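Local coordinates for protein cytochrome P450 (Zobellia galactanivorans, PDB 6G5O) that belongs to the cytochrome P450 family and binds protoporphyrin IX containing iron in a pocket within the fold, at residues R262-V273 with S289-R300; E88-Q96 with L135-F143. All blocks are in the same frame, centred on the assembly; numbering follows the deposited sequence.

Contact 1: R262-V273 with S289-R300; sequences RYFSPLTQMGRV and SRISLCWASANR. With HEM (protoporphyrin IX containing Fe), chain C.
Arg300 holds Tyr263 twice: its guanidinium lies flat on the tyrosine ring, planes 10° apart, while NH2, lying over the ring face toward its rim, also donates to the backbone O of Tyr263 at 3.1 Å. The same NH2 also bonds to Leu6 O, and Arg300 NE donates to a water that links Arg262 O with Ala296 O. Nearby, Asn299 ND2 gives an almost straight bond (173°) to Ser265 OG, which itself donates to Arg262 O; Arg262 NH1 reaches back to Asn299 O at 2.7 Å. Arg262 and its salt-bridge partner Glu259 form the ExxR motif of the P450 fold.

Further along, strands 270-273 and 290-293 pair antiparallel. Ser292 OG donates to Gln269 OE1 at 2.7 Å, across the face opposite Arg272. Trp295 sits with the haem methyl CMA over one face and Leu293 O over the other, its edge turned to Leu267 O. In Arg272 the chain bends at chi2 (-77°), turning the guanidinium back under Leu293 CD1, which rests 3.5 Å above its centre. Its NH2 donates to haem O2A at 2.9 Å, and NH1 is shared between haem O1A and Gly271 O. Held flat by these bonds, the arginine would be expected to stabilise the negative charge of the propionate it grips.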
loop_
_atom_site.group_PDB
_atom_site.type_symbol
_atom_site.label_atom_id
_atom_site.label_comp_id
_atom_site.label_asym_id
_atom_site.label_seq_id
_atom_site.Cartn_x
_atom_site.Cartn_y
_atom_site.Cartn_z
ATOM N N ARG A 262 5.981 -8.885 0.562
ATOM C CA ARG A 262 6.832 -9.101 1.745
ATOM C C ARG A 262 8.158 -8.318 1.678
ATOM O O ARG A 262 8.544 -7.578 2.599
ATOM C CB ARG A 262 7.193 -10.602 1.886
ATOM C CG ARG A 262 7.985 -10.937 3.148
ATOM C CD ARG A 262 8.589 -12.338 3.100
ATOM N NE ARG A 262 9.623 -12.481 2.061
ATOM C CZ ARG A 262 10.882 -12.109 2.223
ATOM N NH1 ARG A 262 11.275 -11.582 3.373
ATOM N NH2 ARG A 262 11.733 -12.235 1.227
ATOM N N TYR A 263 8.865 -8.569 0.589
ATOM C CA TYR A 263 10.182 -8.076 0.415
ATOM C C TYR A 263 10.153 -6.580 0.214
ATOM O O TYR A 263 10.915 -5.879 0.861
ATOM C CB TYR A 263 10.876 -8.738 -0.770
ATOM C CG TYR A 263 12.279 -8.225 -0.990
ATOM C CD1 TYR A 263 13.336 -8.694 -0.237
ATOM C CD2 TYR A 263 12.551 -7.308 -2.003
ATOM C CE1 TYR A 263 14.636 -8.233 -0.460
ATOM C CE2 TYR A 263 13.836 -6.845 -2.249
ATOM C CZ TYR A 263 14.875 -7.304 -1.457
ATOM O OH TYR A 263 16.148 -6.839 -1.669
ATOM N N PHE A 264 9.299 -6.077 -0.675
ATOM C CA PHE A 264 9.221 -4.614 -0.869
ATOM C C PHE A 264 8.535 -3.835 0.252
ATOM O O PHE A 264 8.890 -2.697 0.510
ATOM C CB PHE A 264 8.568 -4.281 -2.164
ATOM C CG PHE A 264 9.299 -4.816 -3.354
ATOM C CD1 PHE A 264 10.660 -4.649 -3.488
ATOM C CD2 PHE A 264 8.614 -5.423 -4.370
ATOM C CE1 PHE A 264 11.337 -5.126 -4.594
ATOM C CE2 PHE A 264 9.304 -5.895 -5.476
ATOM C CZ PHE A 264 10.650 -5.775 -5.570
ATOM N N SER A 265 7.584 -4.462 0.926
ATOM C CA SER A 265 6.838 -3.834 2.047
ATOM C C SER A 265 6.578 -2.350 1.834
ATOM O O SER A 265 6.999 -1.519 2.611
ATOM C CB SER A 265 7.529 -4.113 3.387
ATOM O OG SER A 265 7.380 -5.484 3.802
ATOM N N PRO A 266 5.837 -2.023 0.769
ATOM C CA PRO A 266 5.657 -0.647 0.318
ATOM C C PRO A 266 5.050 0.296 1.340
ATOM O O PRO A 266 5.321 1.498 1.264
ATOM C CB PRO A 266 4.770 -0.796 -0.910
ATOM C CG PRO A 266 4.850 -2.230 -1.287
ATOM C CD PRO A 266 5.000 -2.951 -0.010
ATOM N N LEU A 267 4.291 -0.213 2.301
ATOM C CA LEU A 267 3.982 0.593 3.491
ATOM C C LEU A 267 4.899 0.157 4.627
ATOM O O LEU A 267 4.720 -0.899 5.245
ATOM C CB LEU A 267 2.511 0.489 3.916
ATOM C CG LEU A 267 2.039 1.423 5.057
ATOM C CD1 LEU A 267 2.325 2.872 4.745
ATOM C CD2 LEU A 267 0.551 1.296 5.277
ATOM N N THR A 268 5.864 1.010 4.923
ATOM C CA THR A 268 6.950 0.676 5.829
ATOM C C THR A 268 6.483 0.426 7.226
ATOM O O THR A 268 6.874 -0.562 7.860
ATOM C CB THR A 268 8.028 1.789 5.805
ATOM O OG1 THR A 268 8.610 1.841 4.499
ATOM C CG2 THR A 268 9.124 1.507 6.789
ATOM N N GLN A 269 5.588 1.270 7.700
ATOM C CA GLN A 269 5.184 1.221 9.118
ATOM C C GLN A 269 3.919 2.024 9.318
ATOM O O GLN A 269 3.534 2.800 8.475
ATOM C CB GLN A 269 6.291 1.794 10.041
ATOM C CG GLN A 269 6.594 3.275 9.806
ATOM C CD GLN A 269 7.640 3.875 10.755
ATOM O OE1 GLN A 269 8.028 3.277 11.769
ATOM N NE2 GLN A 269 8.084 5.087 10.429
ATOM N N MET A 270 3.290 1.811 10.448
ATOM C CA MET A 270 2.120 2.559 10.807
ATOM C C MET A 270 2.055 2.702 12.316
ATOM O O MET A 270 2.338 1.763 13.053
ATOM C CB MET A 270 0.846 1.868 10.296
ATOM C CG MET A 270 -0.406 2.747 10.436
ATOM S SD MET A 270 -0.256 4.389 9.662
ATOM C CE MET A 270 -0.098 3.938 7.921
ATOM N N GLY A 271 1.660 3.872 12.785
ATOM C CA GLY A 271 1.619 4.086 14.206
ATOM C C GLY A 271 0.398 3.546 14.887
ATOM O O GLY A 271 -0.603 3.224 14.237
ATOM N N ARG A 272 0.499 3.479 16.217
ATOM C CA ARG A 272 -0.619 3.334 17.133
ATOM C C ARG A 272 -0.348 4.270 18.346
ATOM O O ARG A 272 0.792 4.697 18.582
ATOM C CB ARG A 272 -0.711 1.905 17.630
ATOM C CG ARG A 272 -0.940 0.845 16.569
ATOM C CD ARG A 272 -2.388 0.834 16.113
ATOM N NE ARG A 272 -2.756 -0.318 15.274
ATOM C CZ ARG A 272 -2.630 -0.360 13.943
ATOM N NH1 ARG A 272 -2.079 0.646 13.256
ATOM N NH2 ARG A 272 -3.041 -1.444 13.289
ATOM N N VAL A 273 -1.382 4.555 19.124
ATOM C CA VAL A 273 -1.240 5.349 20.346
ATOM C C VAL A 273 -1.376 4.427 21.555
ATOM O O VAL A 273 -2.342 3.660 21.662
ATOM C CB VAL A 273 -2.293 6.484 20.379
ATOM C CG1 VAL A 273 -2.540 7.007 21.805
ATOM C CG2 VAL A 273 -1.861 7.592 19.427
ATOM N N SER A 289 2.067 7.968 24.450
ATOM C CA SER A 289 3.124 8.042 23.429
ATOM C C SER A 289 2.702 7.179 22.221
ATOM O O SER A 289 1.666 6.529 22.242
ATOM C CB SER A 289 4.458 7.563 23.992
ATOM O OG SER A 289 4.434 6.173 24.294
ATOM N N ARG A 290 3.512 7.187 21.177
ATOM C CA ARG A 290 3.245 6.412 19.970
ATOM C C ARG A 290 4.206 5.235 19.808
ATOM O O ARG A 290 5.401 5.368 20.090
ATOM C CB ARG A 290 3.403 7.324 18.748
ATOM C CG ARG A 290 2.376 8.435 18.697
ATOM C CD ARG A 290 2.205 8.939 17.292
ATOM N NE ARG A 290 3.368 9.672 16.817
ATOM C CZ ARG A 290 3.562 10.033 15.552
ATOM N NH1 ARG A 290 2.686 9.687 14.609
ATOM N NH2 ARG A 290 4.647 10.727 15.210
ATOM N N ILE A 291 3.694 4.092 19.352
ATOM C CA ILE A 291 4.572 3.040 18.837
ATOM C C ILE A 291 4.351 2.966 17.349
ATOM O O ILE A 291 3.430 3.606 16.844
ATOM C CB ILE A 291 4.356 1.673 19.505
ATOM C CG1 ILE A 291 2.941 1.141 19.310
ATOM C CG2 ILE A 291 4.658 1.745 20.978
ATOM C CD1 ILE A 291 2.851 0.120 18.209
ATOM N N SER A 292 5.226 2.253 16.645
ATOM C CA SER A 292 4.986 1.933 15.254
ATOM C C SER A 292 5.083 0.411 15.039
ATOM O O SER A 292 5.853 -0.280 15.692
ATOM C CB SER A 292 5.884 2.719 14.301
ATOM O OG SER A 292 7.080 2.058 13.942
ATOM N N LEU A 293 4.227 -0.090 14.159
ATOM C CA LEU A 293 4.260 -1.463 13.686
ATOM C C LEU A 293 5.074 -1.432 12.404
ATOM O O LEU A 293 4.595 -0.962 11.396
ATOM C CB LEU A 293 2.852 -1.931 13.437
ATOM C CG LEU A 293 1.911 -1.777 14.626
ATOM C CD1 LEU A 293 0.450 -2.058 14.328
ATOM C CD2 LEU A 293 2.373 -2.692 15.730
ATOM N N CYS A 294 6.340 -1.825 12.465
ATOM C CA CYS A 294 7.196 -1.663 11.313
ATOM C C CYS A 294 7.113 -2.958 10.489
ATOM O O CYS A 294 7.911 -3.882 10.663
ATOM C CB CYS A 294 8.623 -1.304 11.744
ATOM S SG CYS A 294 9.765 -1.058 10.377
ATOM N N TRP A 295 6.154 -2.977 9.579
ATOM C CA TRP A 295 5.896 -4.114 8.703
ATOM C C TRP A 295 7.156 -4.496 7.916
ATOM O O TRP A 295 7.445 -5.678 7.715
ATOM C CB TRP A 295 4.724 -3.790 7.733
ATOM C CG TRP A 295 3.544 -3.031 8.337
ATOM C CD1 TRP A 295 3.196 -1.732 8.082
ATOM C CD2 TRP A 295 2.573 -3.526 9.270
ATOM N NE1 TRP A 295 2.057 -1.382 8.814
ATOM C CE2 TRP A 295 1.662 -2.463 9.542
ATOM C CE3 TRP A 295 2.375 -4.752 9.897
ATOM C CZ2 TRP A 295 0.589 -2.594 10.416
ATOM C CZ3 TRP A 295 1.291 -4.900 10.785
ATOM C CH2 TRP A 295 0.408 -3.818 11.046
ATOM N N ALA A 296 7.921 -3.511 7.467
ATOM C CA ALA A 296 9.108 -3.795 6.644
ATOM C C ALA A 296 10.205 -4.576 7.410
ATOM O O ALA A 296 10.816 -5.463 6.846
ATOM C CB ALA A 296 9.680 -2.533 6.058
ATOM N N SER A 297 10.422 -4.258 8.686
ATOM C CA SER A 297 11.317 -5.041 9.544
ATOM C C SER A 297 10.766 -6.428 9.893
ATOM O O SER A 297 11.497 -7.410 9.837
ATOM C CB SER A 297 11.587 -4.277 10.839
ATOM O OG SER A 297 12.371 -5.018 11.743
ATOM N N ALA A 298 9.477 -6.512 10.224
ATOM C CA ALA A 298 8.867 -7.779 10.570
ATOM C C ALA A 298 8.990 -8.760 9.393
ATOM O O ALA A 298 9.176 -9.926 9.613
ATOM C CB ALA A 298 7.419 -7.595 10.980
ATOM N N ASN A 299 8.956 -8.250 8.175
ATOM C CA ASN A 299 8.941 -9.056 6.985
ATOM C C ASN A 299 10.349 -9.516 6.566
ATOM O O ASN A 299 10.485 -10.227 5.560
ATOM C CB ASN A 299 8.249 -8.300 5.844
ATOM C CG ASN A 299 6.720 -8.373 5.908
ATOM O OD1 ASN A 299 6.141 -9.221 6.599
ATOM N ND2 ASN A 299 6.060 -7.500 5.166
ATOM N N ARG A 300 11.375 -9.068 7.305
ATOM C CA ARG A 300 12.746 -9.580 7.150
ATOM C C ARG A 300 13.234 -10.411 8.373
ATOM O O ARG A 300 14.363 -10.844 8.390
ATOM C CB ARG A 300 13.736 -8.427 6.915
ATOM C CG ARG A 300 13.417 -7.502 5.762
ATOM C CD ARG A 300 13.427 -8.239 4.440
ATOM N NE ARG A 300 13.235 -7.306 3.341
ATOM C CZ ARG A 300 14.201 -6.709 2.651
ATOM N NH1 ARG A 300 15.462 -6.964 2.893
ATOM N NH2 ARG A 300 13.909 -5.868 1.692
HETATM C CHA HEM C . -4.693 -0.726 5.437
HETATM C CHB HEM C . -0.659 -1.803 3.008
HETATM C CHC HEM C . -2.881 -0.872 -1.161
HETATM C CHD HEM C . -6.664 0.783 1.261
HETATM C C1A HEM C . -3.411 -1.122 5.126
HETATM C C2A HEM C . -2.430 -1.530 6.077
HETATM C C3A HEM C . -1.338 -1.830 5.390
HETATM C C4A HEM C . -1.578 -1.609 4.015
HETATM C CMA HEM C . -0.075 -2.327 6.011
HETATM C CAA HEM C . -2.562 -1.677 7.592
HETATM C CBA HEM C . -2.540 -0.305 8.246
HETATM C CGA HEM C . -2.769 -0.403 9.737
HETATM O O1A HEM C . -3.188 0.582 10.338
HETATM O O2A HEM C . -2.570 -1.443 10.390
HETATM C C1B HEM C . -0.920 -1.643 1.663
HETATM C C2B HEM C . 0.003 -2.039 0.675
HETATM C C3B HEM C . -0.599 -1.763 -0.531
HETATM C C4B HEM C . -1.944 -1.203 -0.189
HETATM C CMB HEM C . 1.379 -2.585 0.910
HETATM C CAB HEM C . -0.197 -1.976 -1.919
HETATM C CBB HEM C . 0.837 -2.689 -2.321
HETATM C C1C HEM C . -4.115 -0.342 -0.886
HETATM C C2C HEM C . -4.992 0.186 -1.831
HETATM C C3C HEM C . -6.054 0.714 -1.141
HETATM C C4C HEM C . -5.805 0.464 0.233
HETATM C CMC HEM C . -4.825 0.175 -3.318
HETATM C CAC HEM C . -7.264 1.350 -1.679
HETATM C CBC HEM C . -7.567 1.576 -2.954
HETATM C C1D HEM C . -6.429 0.435 2.602
HETATM C C2D HEM C . -7.431 0.681 3.654
HETATM C C3D HEM C . -6.911 0.248 4.815
HETATM C C4D HEM C . -5.560 -0.212 4.473
HETATM C CMD HEM C . -8.789 1.248 3.417
HETATM C CAD HEM C . -7.577 0.286 6.178
HETATM C CBD HEM C . -8.233 -1.028 6.632
HETATM C CGD HEM C . -8.936 -0.846 7.991
HETATM O O1D HEM C . -8.701 0.183 8.718
HETATM O O2D HEM C . -9.775 -1.698 8.444
HETATM N NA HEM C . -2.853 -1.131 3.858
HETATM N NB HEM C . -2.035 -1.151 1.121
HETATM N NC HEM C . -4.588 -0.149 0.363
HETATM N ND HEM C . -5.351 -0.101 3.152
HETATM FE FE HEM C . -3.771 -0.616 2.204
HETATM O O HOH W 1 10.779 -6.023 3.930
HETATM O O HOH W 2 -2.692 1.347 2.421
#

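Contact 2: E88-Q96 with L135-F143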
loop_
_atom_site.group_PDB
_atom_site.type_symbol
_atom_site.label_atom_id
_atom_site.label_comp_id
_atom_site.label_asym_id
_atom_site.label_seq_id
_atom_site.Cartn_x
_atom_site.Cartn_y
_atom_site.Cartn_z
ATOM N N GLU A 88 -16.638 -3.620 2.926
ATOM C CA GLU A 88 -15.847 -4.749 2.494
ATOM C C GLU A 88 -16.323 -5.395 1.184
ATOM O O GLU A 88 -15.476 -5.821 0.395
ATOM C CB GLU A 88 -15.664 -5.800 3.581
ATOM C CG GLU A 88 -14.425 -6.667 3.299
ATOM C CD GLU A 88 -13.863 -7.401 4.490
ATOM O OE1 GLU A 88 -14.293 -7.166 5.655
ATOM O OE2 GLU A 88 -12.980 -8.248 4.222
ATOM N N PRO A 89 -17.645 -5.505 0.959
ATOM C CA PRO A 89 -18.038 -6.087 -0.327
ATOM C C PRO A 89 -17.645 -5.223 -1.511
ATOM O O PRO A 89 -17.293 -5.768 -2.557
ATOM C CB PRO A 89 -19.554 -6.244 -0.221
ATOM C CG PRO A 89 -19.854 -6.255 1.275
ATOM C CD PRO A 89 -18.773 -5.399 1.906
ATOM N N TRP A 90 -17.638 -3.902 -1.340
ATOM C CA TRP A 90 -17.201 -3.011 -2.405
ATOM C C TRP A 90 -15.751 -3.328 -2.801
ATOM O O TRP A 90 -15.444 -3.474 -3.974
ATOM C CB TRP A 90 -17.366 -1.542 -2.036
ATOM C CG TRP A 90 -17.082 -0.656 -3.171
ATOM C CD1 TRP A 90 -15.928 0.063 -3.399
ATOM C CD2 TRP A 90 -17.939 -0.406 -4.283
ATOM N NE1 TRP A 90 -16.034 0.768 -4.592
ATOM C CE2 TRP A 90 -17.251 0.485 -5.157
ATOM C CE3 TRP A 90 -19.225 -0.828 -4.626
ATOM C CZ2 TRP A 90 -17.807 0.944 -6.331
ATOM C CZ3 TRP A 90 -19.776 -0.377 -5.804
ATOM C CH2 TRP A 90 -19.064 0.497 -6.650
ATOM N N PHE A 91 -14.889 -3.476 -1.800
ATOM C CA PHE A 91 -13.458 -3.729 -2.011
ATOM C C PHE A 91 -13.124 -5.158 -2.504
ATOM O O PHE A 91 -12.061 -5.374 -3.021
ATOM C CB PHE A 91 -12.660 -3.441 -0.743
ATOM C CG PHE A 91 -12.372 -1.981 -0.508
ATOM C CD1 PHE A 91 -11.285 -1.398 -1.089
ATOM C CD2 PHE A 91 -13.179 -1.214 0.328
ATOM C CE1 PHE A 91 -11.005 -0.058 -0.879
ATOM C CE2 PHE A 91 -12.915 0.114 0.539
ATOM C CZ PHE A 91 -11.816 0.704 -0.046
ATOM N N LYS A 92 -14.065 -6.086 -2.378
ATOM C CA LYS A 92 -13.903 -7.447 -2.877
ATOM C C LYS A 92 -14.265 -7.553 -4.374
ATOM O O LYS A 92 -13.983 -8.583 -4.983
ATOM C CB LYS A 92 -14.747 -8.454 -2.062
ATOM C CG LYS A 92 -13.993 -9.600 -1.405
ATOM C CD LYS A 92 -13.352 -9.277 -0.063
ATOM N N ARG A 93 -14.848 -6.501 -4.950
ATOM C CA ARG A 93 -15.223 -6.522 -6.370
ATOM C C ARG A 93 -14.124 -6.911 -7.370
ATOM O O ARG A 93 -14.449 -7.407 -8.430
ATOM C CB ARG A 93 -15.873 -5.183 -6.798
ATOM C CG ARG A 93 -17.348 -5.051 -6.400
ATOM C CD ARG A 93 -17.829 -3.596 -6.402
ATOM N NE ARG A 93 -17.493 -2.930 -7.646
ATOM C CZ ARG A 93 -16.482 -2.080 -7.839
ATOM N NH1 ARG A 93 -15.642 -1.714 -6.844
ATOM N NH2 ARG A 93 -16.324 -1.567 -9.060
ATOM N N PRO A 94 -12.851 -6.648 -7.083
ATOM C CA PRO A 94 -11.844 -7.034 -8.114
ATOM C C PRO A 94 -11.703 -8.563 -8.318
ATOM O O PRO A 94 -10.960 -9.009 -9.193
ATOM C CB PRO A 94 -10.551 -6.439 -7.597
ATOM C CG PRO A 94 -10.988 -5.335 -6.680
ATOM C CD PRO A 94 -12.257 -5.795 -6.041
ATOM N N LEU A 95 -12.405 -9.349 -7.502
ATOM C CA LEU A 95 -12.466 -10.801 -7.722
ATOM C C LEU A 95 -13.336 -11.256 -8.909
ATOM O O LEU A 95 -13.323 -12.438 -9.268
ATOM C CB LEU A 95 -12.937 -11.484 -6.438
ATOM C CG LEU A 95 -11.870 -11.585 -5.322
ATOM C CD1 LEU A 95 -12.461 -12.177 -4.026
ATOM C CD2 LEU A 95 -10.599 -12.331 -5.794
ATOM N N GLN A 96 -14.128 -10.329 -9.450
ATOM C CA GLN A 96 -15.117 -10.593 -10.506
ATOM C C GLN A 96 -14.397 -10.682 -11.865
ATOM O O GLN A 96 -13.445 -9.930 -12.108
ATOM C CB GLN A 96 -16.130 -9.457 -10.587
ATOM C CG GLN A 96 -17.145 -9.327 -9.417
ATOM C CD GLN A 96 -17.855 -7.923 -9.396
ATOM O OE1 GLN A 96 -18.739 -7.646 -8.553
ATOM N NE2 GLN A 96 -17.455 -7.041 -10.316
ATOM N N LEU A 135 -7.696 2.535 -10.765
ATOM C CA LEU A 135 -8.538 3.089 -9.687
ATOM C C LEU A 135 -9.941 3.472 -10.176
ATOM O O LEU A 135 -10.889 3.468 -9.373
ATOM C CB LEU A 135 -7.852 4.260 -9.020
ATOM C CG LEU A 135 -8.535 4.875 -7.770
ATOM C CD1 LEU A 135 -8.685 3.826 -6.677
ATOM C CD2 LEU A 135 -7.805 6.100 -7.241
ATOM N N THR A 136 -10.102 3.736 -11.494
ATOM C CA THR A 136 -11.408 4.018 -12.072
ATOM C C THR A 136 -12.347 2.802 -11.988
ATOM O O THR A 136 -13.611 2.960 -11.834
ATOM C CB THR A 136 -11.314 4.460 -13.543
ATOM O OG1 THR A 136 -10.695 3.420 -14.320
ATOM C CG2 THR A 136 -10.483 5.750 -13.659
ATOM N N LEU A 137 -11.756 1.607 -12.077
ATOM C CA LEU A 137 -12.514 0.361 -11.898
ATOM C C LEU A 137 -12.968 0.149 -10.459
ATOM O O LEU A 137 -14.090 -0.252 -10.233
ATOM C CB LEU A 137 -11.717 -0.884 -12.322
ATOM C CG LEU A 137 -11.097 -0.815 -13.735
ATOM C CD1 LEU A 137 -10.230 -2.015 -14.052
ATOM C CD2 LEU A 137 -12.189 -0.656 -14.784
ATOM N N LEU A 138 -12.092 0.366 -9.506
ATOM C CA LEU A 138 -12.461 0.188 -8.100
ATOM C C LEU A 138 -13.562 1.178 -7.697
ATOM O O LEU A 138 -14.512 0.804 -7.012
ATOM C CB LEU A 138 -11.250 0.367 -7.174
ATOM C CG LEU A 138 -11.457 0.005 -5.703
ATOM C CD1 LEU A 138 -11.610 -1.501 -5.472
ATOM C CD2 LEU A 138 -10.336 0.561 -4.846
ATOM N N LEU A 139 -13.408 2.420 -8.137
ATOM C CA LEU A 139 -14.340 3.476 -7.836
ATOM C C LEU A 139 -15.589 3.470 -8.736
ATOM O O LEU A 139 -16.606 4.072 -8.377
ATOM C CB LEU A 139 -13.639 4.813 -7.914
ATOM C CG LEU A 139 -13.050 5.398 -6.644
ATOM C CD1 LEU A 139 -12.237 4.365 -5.936
ATOM C CD2 LEU A 139 -12.216 6.622 -6.996
ATOM N N ASN A 140 -15.503 2.778 -9.882
ATOM C CA ASN A 140 -16.581 2.714 -10.868
ATOM C C ASN A 140 -16.974 4.125 -11.341
ATOM O O ASN A 140 -18.160 4.476 -11.371
ATOM C CB ASN A 140 -17.797 1.953 -10.315
ATOM C CG ASN A 140 -18.818 1.604 -11.395
ATOM O OD1 ASN A 140 -18.466 1.393 -12.548
ATOM N ND2 ASN A 140 -20.082 1.546 -11.017
ATOM N N THR A 141 -15.945 4.924 -11.642
ATOM C CA THR A 141 -16.064 6.211 -12.285
ATOM C C THR A 141 -15.732 6.074 -13.789
ATOM O O THR A 141 -15.127 5.089 -14.236
ATOM C CB THR A 141 -15.059 7.251 -11.724
ATOM O OG1 THR A 141 -13.714 6.828 -11.978
ATOM C CG2 THR A 141 -15.216 7.461 -10.269
ATOM N N PRO A 142 -16.103 7.086 -14.569
ATOM C CA PRO A 142 -15.640 7.077 -15.962
ATOM C C PRO A 142 -14.095 7.004 -16.088
ATOM O O PRO A 142 -13.348 7.612 -15.306
ATOM C CB PRO A 142 -16.169 8.413 -16.525
ATOM C CG PRO A 142 -17.327 8.793 -15.617
ATOM C CD PRO A 142 -17.011 8.223 -14.254
ATOM N N PHE A 143 -13.624 6.261 -17.077
ATOM C CA PHE A 143 -12.192 6.149 -17.324
ATOM C C PHE A 143 -11.436 7.488 -17.349
ATOM O O PHE A 143 -10.311 7.599 -16.844
ATOM C CB PHE A 143 -12.003 5.403 -18.621
ATOM C CG PHE A 143 -10.569 5.217 -19.022
ATOM C CD1 PHE A 143 -9.934 6.193 -19.792
ATOM C CD2 PHE A 143 -9.843 4.076 -18.617
ATOM C CE1 PHE A 143 -8.608 6.022 -20.177
ATOM C CE2 PHE A 143 -8.523 3.915 -19.002
ATOM C CZ PHE A 143 -7.913 4.879 -19.789
#
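Leu138 meets the other segment with both its backbone and its side chain, and Trp90 and Arg93 deal with the first while Phe91 and Pro94 deal with the second. The carbonyl O of Leu138 receives two donors. Arg93 NH1 approaches it at 2.8 Å, tilted from the carbonyl plane, and Trp90 NE1 adds a weak bond at 2.9 Å, bent to 116°. The other terminal nitrogen of the arginine, NH2, lies nearly in line with the C=O bond of Leu137 and donates to that O at 2.8 Å. The Arg93 chain bends at chi3 (51°), and one guanidinium edge meets both of these successive carbonyls. Trp90 and Arg93 also lie against each other: Arg93 NH1 is 3.2 Å above the indole plane, toward its rim, and donates weakly to Trp90 O.

These carbonyls belong to the last turn of helix 122-139, which ends in a Schellman motif. Asn140, with positive phi, is its C-prime residue, and Thr141 N returns to Thr136 O. The positive guanidinium therefore sits at the negative end of a helix, an arrangement that should be electrostatically favourable. Asn140 CB touches the edge of the Trp90 ring, and its amide ND2 is bonded to Asp189 O.

The branches of Leu138, a side chain that also lines the pocket of protoporphyrin IX containing iron, fork between two hydrophobic neighbours. CD1 packs on Pro94 CG, in the 3-10 segment that follows helix 79-92, and CD2 meets Phe91 CE1 obliquely, each at 4.1 Å. Tyr99 of helix 97-117 touches Leu138 and Pro94 as well, while Met191 of helix 191-196 packs on Trp90, Phe91 and Leu139.

In the fold
Contacts 1 and 2 follow one another along the chain, contact 2 closing before contact 1 opens, and lie on opposite sides of its centre. Their centres are about 27 Å apart and their nearest atoms about 13 Å, with no touch between them. What they share is the protoporphyrin IX containing iron. Contact 1 supplies five pocket residues, including the propionate-binding Arg272; contact 2 supplies Leu138 alone, whose side chain comes within about 4 Å of the ligand. Helix 79-92, which carries Trp90, also holds His80 and Arg84, both hydrogen-bonded to the haem. The pocket thus draws on a loop and strand, helix 295-298 and helices 79-92 and 122-139.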